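Local coordinates for manganese-binding protein (Chlamydia trachomatis, PDB 6NSI), which binds iron, manganese and nickel ions, with a preference for ferrous iron, and delivers them to the membrane permease of an ABC importer for translocation into the cytoplasm, at residues M48-L59 and H70-G81; S172-S180 and G188-S196. All blocks are in the same frame, centred on the assembly; numbering follows the deposited sequence.

Interaction 1 (M48-L59 and H70-G81)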
loop_
_atom_site.group_PDB
_atom_site.type_symbol
_atom_site.label_atom_id
_atom_site.label_comp_id
_atom_site.label_asym_id
_atom_site.label_seq_id
_atom_site.Cartn_x
_atom_site.Cartn_y
_atom_site.Cartn_z
ATOM N N MET A 48 10.467 0.053 20.656
ATOM C CA MET A 48 10.962 1.363 20.253
ATOM C C MET A 48 12.206 1.743 21.044
ATOM O O MET A 48 13.170 2.277 20.482
ATOM C CB MET A 48 9.866 2.407 20.439
ATOM C CG MET A 48 8.664 2.224 19.485
ATOM S SD MET A 48 7.369 3.427 19.853
ATOM C CE MET A 48 6.083 2.891 18.686
ATOM N N ALA A 49 12.198 1.456 22.348
ATOM C CA ALA A 49 13.286 1.885 23.220
ATOM C C ALA A 49 14.607 1.216 22.846
ATOM O O ALA A 49 15.657 1.872 22.823
ATOM C CB ALA A 49 12.917 1.596 24.673
ATOM N N MET A 50 14.581 -0.087 22.541
ATOM C CA MET A 50 15.811 -0.779 22.161
ATOM C C MET A 50 16.250 -0.519 20.717
ATOM O O MET A 50 17.356 -0.930 20.347
ATOM C CB MET A 50 15.654 -2.288 22.376
ATOM C CG MET A 50 15.007 -3.019 21.209
ATOM S SD MET A 50 14.589 -4.738 21.585
ATOM C CE MET A 50 13.358 -4.514 22.872
ATOM N N SER A 51 15.438 0.152 19.901
ATOM C CA SER A 51 15.746 0.322 18.488
ATOM C C SER A 51 16.573 1.577 18.225
ATOM O O SER A 51 16.558 2.539 18.997
ATOM C CB SER A 51 14.457 0.371 17.672
ATOM O OG SER A 51 13.958 -0.940 17.502
ATOM N N GLN A 52 17.305 1.558 17.108
ATOM C CA GLN A 52 18.126 2.700 16.713
ATOM C C GLN A 52 17.400 3.639 15.761
ATOM O O GLN A 52 17.729 4.832 15.705
ATOM C CB GLN A 52 19.425 2.234 16.043
ATOM C CG GLN A 52 20.335 1.377 16.918
ATOM C CD GLN A 52 20.719 2.049 18.227
ATOM O OE1 GLN A 52 21.062 3.234 18.256
ATOM N NE2 GLN A 52 20.662 1.288 19.319
ATOM N N LEU A 53 16.446 3.111 14.998
ATOM C CA LEU A 53 15.682 3.860 14.012
ATOM C C LEU A 53 14.279 3.275 13.993
ATOM O O LEU A 53 14.118 2.059 14.131
ATOM C CB LEU A 53 16.309 3.766 12.612
ATOM C CG LEU A 53 17.615 4.503 12.293
ATOM C CD1 LEU A 53 18.128 4.095 10.913
ATOM C CD2 LEU A 53 17.407 6.006 12.377
ATOM N N ILE A 54 13.273 4.138 13.830
ATOM C CA ILE A 54 11.866 3.728 13.725
ATOM C C ILE A 54 11.333 4.231 12.392
ATOM O O ILE A 54 11.147 5.442 12.210
ATOM C CB ILE A 54 11.015 4.270 14.874
ATOM C CG1 ILE A 54 11.515 3.725 16.212
ATOM C CG2 ILE A 54 9.544 3.926 14.643
ATOM C CD1 ILE A 54 10.865 4.389 17.419
ATOM N N PHE A 55 11.063 3.306 11.475
ATOM C CA PHE A 55 10.620 3.650 10.128
ATOM C C PHE A 55 9.089 3.662 10.066
ATOM O O PHE A 55 8.441 2.636 10.307
ATOM C CB PHE A 55 11.214 2.667 9.118
ATOM C CG PHE A 55 12.666 2.925 8.802
ATOM C CD1 PHE A 55 13.661 2.123 9.343
ATOM C CD2 PHE A 55 13.032 3.967 7.959
ATOM C CE1 PHE A 55 15.002 2.357 9.049
ATOM C CE2 PHE A 55 14.376 4.205 7.659
ATOM C CZ PHE A 55 15.355 3.402 8.207
ATOM N N CYS A 56 8.522 4.834 9.761
ATOM C CA CYS A 56 7.086 5.068 9.676
ATOM C C CYS A 56 6.678 5.407 8.253
ATOM O O CYS A 56 7.464 5.960 7.473
ATOM C CB CYS A 56 6.654 6.228 10.571
ATOM S SG CYS A 56 7.136 6.005 12.269
ATOM N N ASN A 57 5.417 5.112 7.942
ATOM C CA ASN A 57 4.858 5.495 6.650
ATOM C C ASN A 57 4.571 6.985 6.594
ATOM O O ASN A 57 4.753 7.614 5.547
ATOM C CB ASN A 57 3.566 4.722 6.373
ATOM C CG ASN A 57 3.054 4.939 4.967
ATOM O OD1 ASN A 57 3.465 4.237 4.058
ATOM N ND2 ASN A 57 2.143 5.903 4.780
ATOM N N GLY A 58 4.130 7.560 7.716
ATOM C CA GLY A 58 3.610 8.912 7.714
ATOM C C GLY A 58 2.271 8.925 6.997
ATOM O O GLY A 58 1.592 7.903 6.873
ATOM N N LEU A 59 1.901 10.117 6.514
ATOM C CA LEU A 59 0.667 10.326 5.751
ATOM C C LEU A 59 -0.557 9.855 6.529
ATOM O O LEU A 59 -1.569 9.460 5.939
ATOM C CB LEU A 59 0.727 9.645 4.374
ATOM C CG LEU A 59 2.045 9.764 3.585
ATOM C CD1 LEU A 59 2.002 8.969 2.274
ATOM C CD2 LEU A 59 2.408 11.216 3.314
ATOM N N HIS A 70 4.219 8.248 21.047
ATOM C CA HIS A 70 5.566 7.703 21.009
ATOM C C HIS A 70 6.355 8.114 19.777
ATOM O O HIS A 70 7.588 8.045 19.804
ATOM C CB HIS A 70 5.505 6.176 21.090
ATOM C CG HIS A 70 5.012 5.660 22.407
ATOM N ND1 HIS A 70 3.674 5.626 22.743
ATOM C CD2 HIS A 70 5.680 5.160 23.473
ATOM C CE1 HIS A 70 3.540 5.130 23.961
ATOM N NE2 HIS A 70 4.743 4.837 24.424
ATOM N N LEU A 71 5.689 8.538 18.704
ATOM C CA LEU A 71 6.368 8.820 17.444
ATOM C C LEU A 71 6.555 10.305 17.176
ATOM O O LEU A 71 7.579 10.700 16.605
ATOM C CB LEU A 71 5.597 8.198 16.276
ATOM C CG LEU A 71 5.445 6.678 16.234
ATOM C CD1 LEU A 71 4.664 6.259 14.968
ATOM C CD2 LEU A 71 6.801 5.997 16.317
ATOM N N GLU A 72 5.580 11.131 17.551
ATOM C CA GLU A 72 5.670 12.568 17.328
ATOM C C GLU A 72 6.761 13.149 18.226
ATOM O O GLU A 72 6.714 12.997 19.452
ATOM C CB GLU A 72 4.311 13.227 17.587
ATOM C CG GLU A 72 3.306 12.988 16.437
ATOM C CD GLU A 72 1.861 13.409 16.740
ATOM O OE1 GLU A 72 1.526 13.676 17.914
ATOM O OE2 GLU A 72 1.048 13.461 15.787
ATOM N N GLY A 73 7.765 13.778 17.616
ATOM C CA GLY A 73 8.881 14.334 18.359
ATOM C C GLY A 73 9.985 13.356 18.696
ATOM O O GLY A 73 10.940 13.732 19.390
ATOM N N ASN A 74 9.884 12.116 18.235
ATOM C CA ASN A 74 10.884 11.097 18.504
ATOM C C ASN A 74 12.018 11.213 17.490
ATOM O O ASN A 74 11.777 11.037 16.284
ATOM C CB ASN A 74 10.244 9.719 18.434
ATOM C CG ASN A 74 11.134 8.639 18.971
ATOM O OD1 ASN A 74 12.338 8.640 18.733
ATOM N ND2 ASN A 74 10.548 7.699 19.702
ATOM N N PRO A 75 13.252 11.499 17.923
ATOM C CA PRO A 75 14.365 11.628 16.963
ATOM C C PRO A 75 14.686 10.346 16.209
ATOM O O PRO A 75 15.351 10.415 15.171
ATOM C CB PRO A 75 15.551 12.056 17.846
ATOM C CG PRO A 75 14.959 12.448 19.165
ATOM C CD PRO A 75 13.689 11.684 19.319
ATOM N N LYS A 76 14.246 9.180 16.697
ATOM C CA LYS A 76 14.452 7.930 15.968
ATOM C C LYS A 76 13.548 7.789 14.746
ATOM O O LYS A 76 13.798 6.911 13.914
ATOM C CB LYS A 76 14.201 6.723 16.873
ATOM C CG LYS A 76 15.105 6.621 18.066
ATOM C CD LYS A 76 14.760 5.412 18.909
ATOM C CE LYS A 76 15.699 5.335 20.102
ATOM N NZ LYS A 76 15.334 4.251 21.057
ATOM N N VAL A 77 12.492 8.592 14.623
ATOM C CA VAL A 77 11.485 8.348 13.588
ATOM C C VAL A 77 12.000 8.820 12.233
ATOM O O VAL A 77 12.461 9.961 12.089
ATOM C CB VAL A 77 10.151 9.028 13.939
ATOM C CG1 VAL A 77 9.232 8.995 12.745
ATOM C CG2 VAL A 77 9.490 8.335 15.131
ATOM N N VAL A 78 11.938 7.927 11.248
ATOM C CA VAL A 78 12.109 8.250 9.836
ATOM C C VAL A 78 10.717 8.216 9.210
ATOM O O VAL A 78 10.109 7.145 9.102
ATOM C CB VAL A 78 13.053 7.261 9.137
ATOM C CG1 VAL A 78 13.058 7.519 7.638
ATOM C CG2 VAL A 78 14.466 7.337 9.724
ATOM N N ASP A 79 10.196 9.387 8.830
ATOM C CA ASP A 79 8.857 9.527 8.248
ATOM C C ASP A 79 8.995 9.458 6.729
ATOM O O ASP A 79 9.225 10.464 6.051
ATOM C CB ASP A 79 8.204 10.830 8.701
ATOM C CG ASP A 79 6.743 10.949 8.262
ATOM O OD1 ASP A 79 6.396 10.473 7.163
ATOM O OD2 ASP A 79 5.947 11.549 9.015
ATOM N N LEU A 80 8.831 8.253 6.186
ATOM C CA LEU A 80 9.129 8.031 4.773
ATOM C C LEU A 80 8.242 8.881 3.866
ATOM O O LEU A 80 8.722 9.451 2.880
ATOM C CB LEU A 80 8.995 6.542 4.446
ATOM C CG LEU A 80 10.039 5.650 5.133
ATOM C CD1 LEU A 80 9.647 4.173 5.090
ATOM C CD2 LEU A 80 11.425 5.864 4.502
ATOM N N GLY A 81 6.946 8.985 4.185
ATOM C CA GLY A 81 6.048 9.780 3.356
ATOM C C GLY A 81 6.350 11.267 3.404
ATOM O O GLY A 81 6.218 11.971 2.397
#

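Interaction 2 (S172-S180 and G188-S196)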
loop_
_atom_site.group_PDB
_atom_site.type_symbol
_atom_site.label_atom_id
_atom_site.label_comp_id
_atom_site.label_asym_id
_atom_site.label_seq_id
_atom_site.Cartn_x
_atom_site.Cartn_y
_atom_site.Cartn_z
ATOM N N SER A 172 -5.797 3.748 -4.713
ATOM C CA SER A 172 -5.857 4.957 -5.533
ATOM C C SER A 172 -4.530 5.230 -6.242
ATOM O O SER A 172 -4.518 5.603 -7.423
ATOM C CB SER A 172 -6.278 6.161 -4.686
ATOM O OG SER A 172 -7.680 6.138 -4.458
ATOM N N TYR A 173 -3.397 5.076 -5.545
ATOM C CA TYR A 173 -2.106 5.287 -6.208
ATOM C C TYR A 173 -1.876 4.258 -7.309
ATOM O O TYR A 173 -1.429 4.596 -8.413
ATOM C CB TYR A 173 -0.969 5.238 -5.188
ATOM C CG TYR A 173 -1.011 6.389 -4.216
ATOM C CD1 TYR A 173 -1.595 6.240 -2.961
ATOM C CD2 TYR A 173 -0.474 7.621 -4.552
ATOM C CE1 TYR A 173 -1.634 7.288 -2.062
ATOM C CE2 TYR A 173 -0.517 8.680 -3.672
ATOM C CZ TYR A 173 -1.090 8.514 -2.425
ATOM O OH TYR A 173 -1.130 9.570 -1.540
ATOM N N PHE A 174 -2.136 2.987 -6.995
ATOM C CA PHE A 174 -2.091 1.903 -7.965
ATOM C C PHE A 174 -2.896 2.248 -9.214
ATOM O O PHE A 174 -2.427 2.087 -10.351
ATOM C CB PHE A 174 -2.641 0.640 -7.268
ATOM C CG PHE A 174 -2.640 -0.604 -8.109
ATOM C CD1 PHE A 174 -3.709 -0.893 -8.967
ATOM C CD2 PHE A 174 -1.601 -1.517 -7.997
ATOM C CE1 PHE A 174 -3.712 -2.041 -9.720
ATOM C CE2 PHE A 174 -1.591 -2.675 -8.749
ATOM C CZ PHE A 174 -2.656 -2.947 -9.606
ATOM N N THR A 175 -4.132 2.705 -9.010
ATOM C CA THR A 175 -5.046 2.972 -10.114
ATOM C C THR A 175 -4.556 4.134 -10.971
ATOM O O THR A 175 -4.627 4.085 -12.205
ATOM C CB THR A 175 -6.431 3.291 -9.548
ATOM O OG1 THR A 175 -6.958 2.139 -8.847
ATOM C CG2 THR A 175 -7.375 3.741 -10.666
ATOM N N ARG A 176 -4.100 5.203 -10.320
ATOM C CA ARG A 176 -3.591 6.373 -11.032
ATOM C C ARG A 176 -2.361 6.022 -11.875
ATOM O O ARG A 176 -2.229 6.479 -13.018
ATOM C CB ARG A 176 -3.272 7.480 -10.015
ATOM C CG ARG A 176 -3.019 8.882 -10.618
ATOM C CD ARG A 176 -2.568 9.903 -9.542
ATOM N NE ARG A 176 -1.325 9.496 -8.877
ATOM C CZ ARG A 176 -0.664 10.221 -7.961
ATOM N NH1 ARG A 176 -1.129 11.411 -7.573
ATOM N NH2 ARG A 176 0.473 9.756 -7.427
ATOM N N ARG A 177 -1.455 5.197 -11.334
ATOM C CA ARG A 177 -0.252 4.828 -12.074
ATOM C C ARG A 177 -0.539 3.817 -13.180
ATOM O O ARG A 177 -0.142 4.025 -14.330
ATOM C CB ARG A 177 0.824 4.262 -11.139
ATOM C CG ARG A 177 2.068 3.792 -11.956
ATOM C CD ARG A 177 3.344 3.778 -11.149
ATOM N NE ARG A 177 4.554 3.544 -11.947
ATOM C CZ ARG A 177 5.294 4.514 -12.497
ATOM N NH1 ARG A 177 4.940 5.792 -12.366
ATOM N NH2 ARG A 177 6.401 4.219 -13.183
ATOM N N TYR A 178 -1.202 2.704 -12.848
ATOM C CA TYR A 178 -1.206 1.525 -13.712
ATOM C C TYR A 178 -2.470 1.345 -14.527
ATOM O O TYR A 178 -2.452 0.581 -15.496
ATOM C CB TYR A 178 -1.030 0.241 -12.891
ATOM C CG TYR A 178 0.271 0.171 -12.142
ATOM C CD1 TYR A 178 1.489 0.165 -12.821
ATOM C CD2 TYR A 178 0.280 0.125 -10.751
ATOM C CE1 TYR A 178 2.688 0.110 -12.129
ATOM C CE2 TYR A 178 1.460 0.063 -10.050
ATOM C CZ TYR A 178 2.667 0.048 -10.739
ATOM O OH TYR A 178 3.846 -0.007 -10.016
ATOM N N LEU A 179 -3.575 1.954 -14.121
ATOM C CA LEU A 179 -4.857 1.717 -14.764
ATOM C C LEU A 179 -5.322 2.907 -15.585
ATOM O O LEU A 179 -6.362 2.818 -16.258
ATOM C CB LEU A 179 -5.921 1.354 -13.708
ATOM C CG LEU A 179 -5.731 0.009 -12.990
ATOM C CD1 LEU A 179 -6.892 -0.280 -12.029
ATOM C CD2 LEU A 179 -5.541 -1.144 -13.963
ATOM N N SER A 180 -4.580 4.011 -15.558
ATOM C CA SER A 180 -5.037 5.272 -16.112
ATOM C C SER A 180 -4.047 5.797 -17.137
ATOM O O SER A 180 -2.851 5.515 -17.068
ATOM C CB SER A 180 -5.226 6.310 -15.014
ATOM O OG SER A 180 -5.907 5.710 -13.906
ATOM N N GLY A 188 -7.253 14.365 -13.868
ATOM C CA GLY A 188 -7.870 13.849 -12.668
ATOM C C GLY A 188 -9.028 12.901 -12.914
ATOM O O GLY A 188 -9.595 12.367 -11.941
ATOM N N GLU A 189 -9.395 12.655 -14.175
ATOM C CA GLU A 189 -10.453 11.687 -14.435
ATOM C C GLU A 189 -10.000 10.246 -14.231
ATOM O O GLU A 189 -10.806 9.336 -14.435
ATOM C CB GLU A 189 -11.011 11.887 -15.846
ATOM C CG GLU A 189 -12.115 12.946 -15.869
ATOM C CD GLU A 189 -12.344 13.556 -17.238
ATOM O OE1 GLU A 189 -11.861 12.987 -18.251
ATOM O OE2 GLU A 189 -13.007 14.620 -17.292
ATOM N N TRP A 190 -8.736 10.028 -13.853
ATOM C CA TRP A 190 -8.301 8.713 -13.411
ATOM C C TRP A 190 -9.147 8.213 -12.247
ATOM O O TRP A 190 -9.354 7.005 -12.107
ATOM C CB TRP A 190 -6.823 8.762 -13.008
ATOM C CG TRP A 190 -6.544 9.543 -11.752
ATOM C CD1 TRP A 190 -6.138 10.845 -11.671
ATOM C CD2 TRP A 190 -6.654 9.073 -10.391
ATOM N NE1 TRP A 190 -5.979 11.213 -10.351
ATOM C CE2 TRP A 190 -6.289 10.144 -9.548
ATOM C CE3 TRP A 190 -7.017 7.850 -9.808
ATOM C CZ2 TRP A 190 -6.287 10.034 -8.151
ATOM C CZ3 TRP A 190 -7.016 7.745 -8.412
ATOM C CH2 TRP A 190 -6.657 8.831 -7.606
ATOM N N ARG A 191 -9.648 9.130 -11.412
ATOM C CA ARG A 191 -10.440 8.758 -10.242
ATOM C C ARG A 191 -11.707 8.001 -10.617
ATOM O O ARG A 191 -12.224 7.237 -9.799
ATOM C CB ARG A 191 -10.785 10.010 -9.433
ATOM C CG ARG A 191 -9.632 10.565 -8.625
ATOM C CD ARG A 191 -10.163 11.307 -7.417
ATOM N NE ARG A 191 -9.238 11.331 -6.288
ATOM C CZ ARG A 191 -8.352 12.304 -6.070
ATOM N NH1 ARG A 191 -8.259 13.322 -6.923
ATOM N NH2 ARG A 191 -7.552 12.254 -5.004
ATOM N N SER A 192 -12.208 8.166 -11.844
ATOM C CA SER A 192 -13.336 7.340 -12.277
ATOM C C SER A 192 -13.000 5.848 -12.282
ATOM O O SER A 192 -13.915 5.009 -12.286
ATOM C CB SER A 192 -13.787 7.774 -13.675
ATOM O OG SER A 192 -12.935 7.186 -14.650
ATOM N N ARG A 193 -11.714 5.489 -12.254
ATOM C CA ARG A 193 -11.297 4.101 -12.442
ATOM C C ARG A 193 -11.221 3.259 -11.163
ATOM O O ARG A 193 -10.910 2.063 -11.251
ATOM C CB ARG A 193 -9.945 4.074 -13.162
ATOM C CG ARG A 193 -9.922 5.006 -14.384
ATOM C CD ARG A 193 -9.004 4.474 -15.462
ATOM N NE ARG A 193 -9.795 3.505 -16.180
ATOM C CZ ARG A 193 -10.232 3.664 -17.415
ATOM N NH1 ARG A 193 -9.904 4.739 -18.096
ATOM N NH2 ARG A 193 -11.001 2.728 -17.951
ATOM N N CYS A 194 -11.496 3.812 -9.984
ATOM C CA CYS A 194 -11.544 2.972 -8.790
ATOM C C CYS A 194 -12.648 3.464 -7.856
ATOM O O CYS A 194 -12.977 4.656 -7.825
ATOM C CB CYS A 194 -10.177 2.942 -8.060
ATOM S SG CYS A 194 -9.532 4.573 -7.502
ATOM N N ILE A 195 -13.217 2.537 -7.086
ATOM C CA ILE A 195 -14.258 2.873 -6.106
ATOM C C ILE A 195 -14.270 1.797 -5.027
ATOM O O ILE A 195 -13.822 0.666 -5.244
ATOM C CB ILE A 195 -15.663 3.012 -6.760
ATOM C CG1 ILE A 195 -16.589 3.853 -5.863
ATOM C CG2 ILE A 195 -16.279 1.639 -6.994
ATOM C CD1 ILE A 195 -17.895 4.245 -6.516
ATOM N N SER A 196 -14.793 2.149 -3.850
ATOM C CA SER A 196 -14.881 1.222 -2.733
ATOM C C SER A 196 -15.935 1.751 -1.781
ATOM O O SER A 196 -16.107 2.974 -1.675
ATOM C CB SER A 196 -13.522 1.061 -2.016
ATOM O OG SER A 196 -13.039 2.290 -1.511
HETATM O O HOH W 1 -9.391 8.257 -5.329
#

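Interaction 1 (M48-L59 and H70-G81)
The F55 ring meets V78 slantwise along its CD2–CE2 side, with V78 CB 3.5 Å from F55 CD2. The two side chains lie alongside and point the same way; L80 CD2 comes slantwise to F55 CD2 from the other side of the ring plane. I11 and V15 of helix 9-19 and A120 and L121 of helix 107-124 pack further round this phenyl group. The other flat group, the H70 imidazole, has M48 SD lying obliquely to it; the sulfur's nearest atom there is H70 CB at 3.5 Å. On the sheet face opposite F55, C56 SG fits between L71 CD1 and V77 CG1, while I54 CG2 touches L71 CD2 at 3.8 Å. Helix 65-71 therefore covers the face carrying I54 and C56, and strand 54-56, this helix and strand 77-79 form a parallel beta-alpha-beta unit at one end of the four-stranded sheet. I54 N bonds to K76 O at 2.8 Å, and V78 N to I54 O, C56 N to V78 O and L80 N to C56 O continue the pairing. K76 is stretched out beyond CG (chi3 180°), carrying NZ to the end of helix 44-50, where it bonds M48 O and, in the carbonyl plane, S51 O at 2.9 Å. M48 O also accepts from S51 N, on the face opposite K76 NZ. D79 OD1 caps Q82 N and sits 3.2 Å from G58 CA.

Interaction 2 (S172-S180 and G188-S196)
T175 O is gripped twice, by L179 N and by S180 OG at 2.7 Å, which arrive from opposite faces of its carbonyl plane. The S180 bond holds its hydroxyl just past the helix, where OG lies 3.3 Å from W190 CB. The indole is clasped between two arginine chains. R176 CG stands over the five-membered ring, 3.5 Å from its centroid and only 5° off the normal, a CH-pi contact; R191 CG covers the opposite face. With R176 CG anti to the backbone N (chi1 -167°), its CB, CG and CD all run across the indole. T175 CG2 comes in at the ring edge and also packs on R193 CB at 3.6 Å, while OG1, bonded to F171 O, rests against C194 CB. Next to L179 O, 3.2 Å from R193 CD, the R193 chain is bent, its NE bonding R162 O and its NH1 forming a salt bridge with E184. S172 OG, also bonded to N169 OD1, accepts from a water that in turn accepts from R191 NE. Helix 172-178 thus packs on the 3-10 turn that leads into strand 194-195, within a helical crossover between parallel strands 164-165 and 194-195, a beta-alpha-beta connection.

In the fold
Interactions 1 and 2 follow one another along the chain and lie on opposite sides of its centre, their own centres 30 Å apart. They do not touch, yet their nearest atoms come within about 5 Å, at L59 and Y173. The bound Fe(III) ion, held by H36, H102, H168 and D260, is about 9 Å from the side chain of N57 and about 10 Å from the side chain of S172. Each is about 7 Å from the H102 side chain. Both approach the loop preceding that histidine: N57 ND2 bonds P101 O, and S172 touches D100. Metal held between two lobes is the hallmark of this solute-binding protein family, and the two contacts are consistent with packing inside separate lobes.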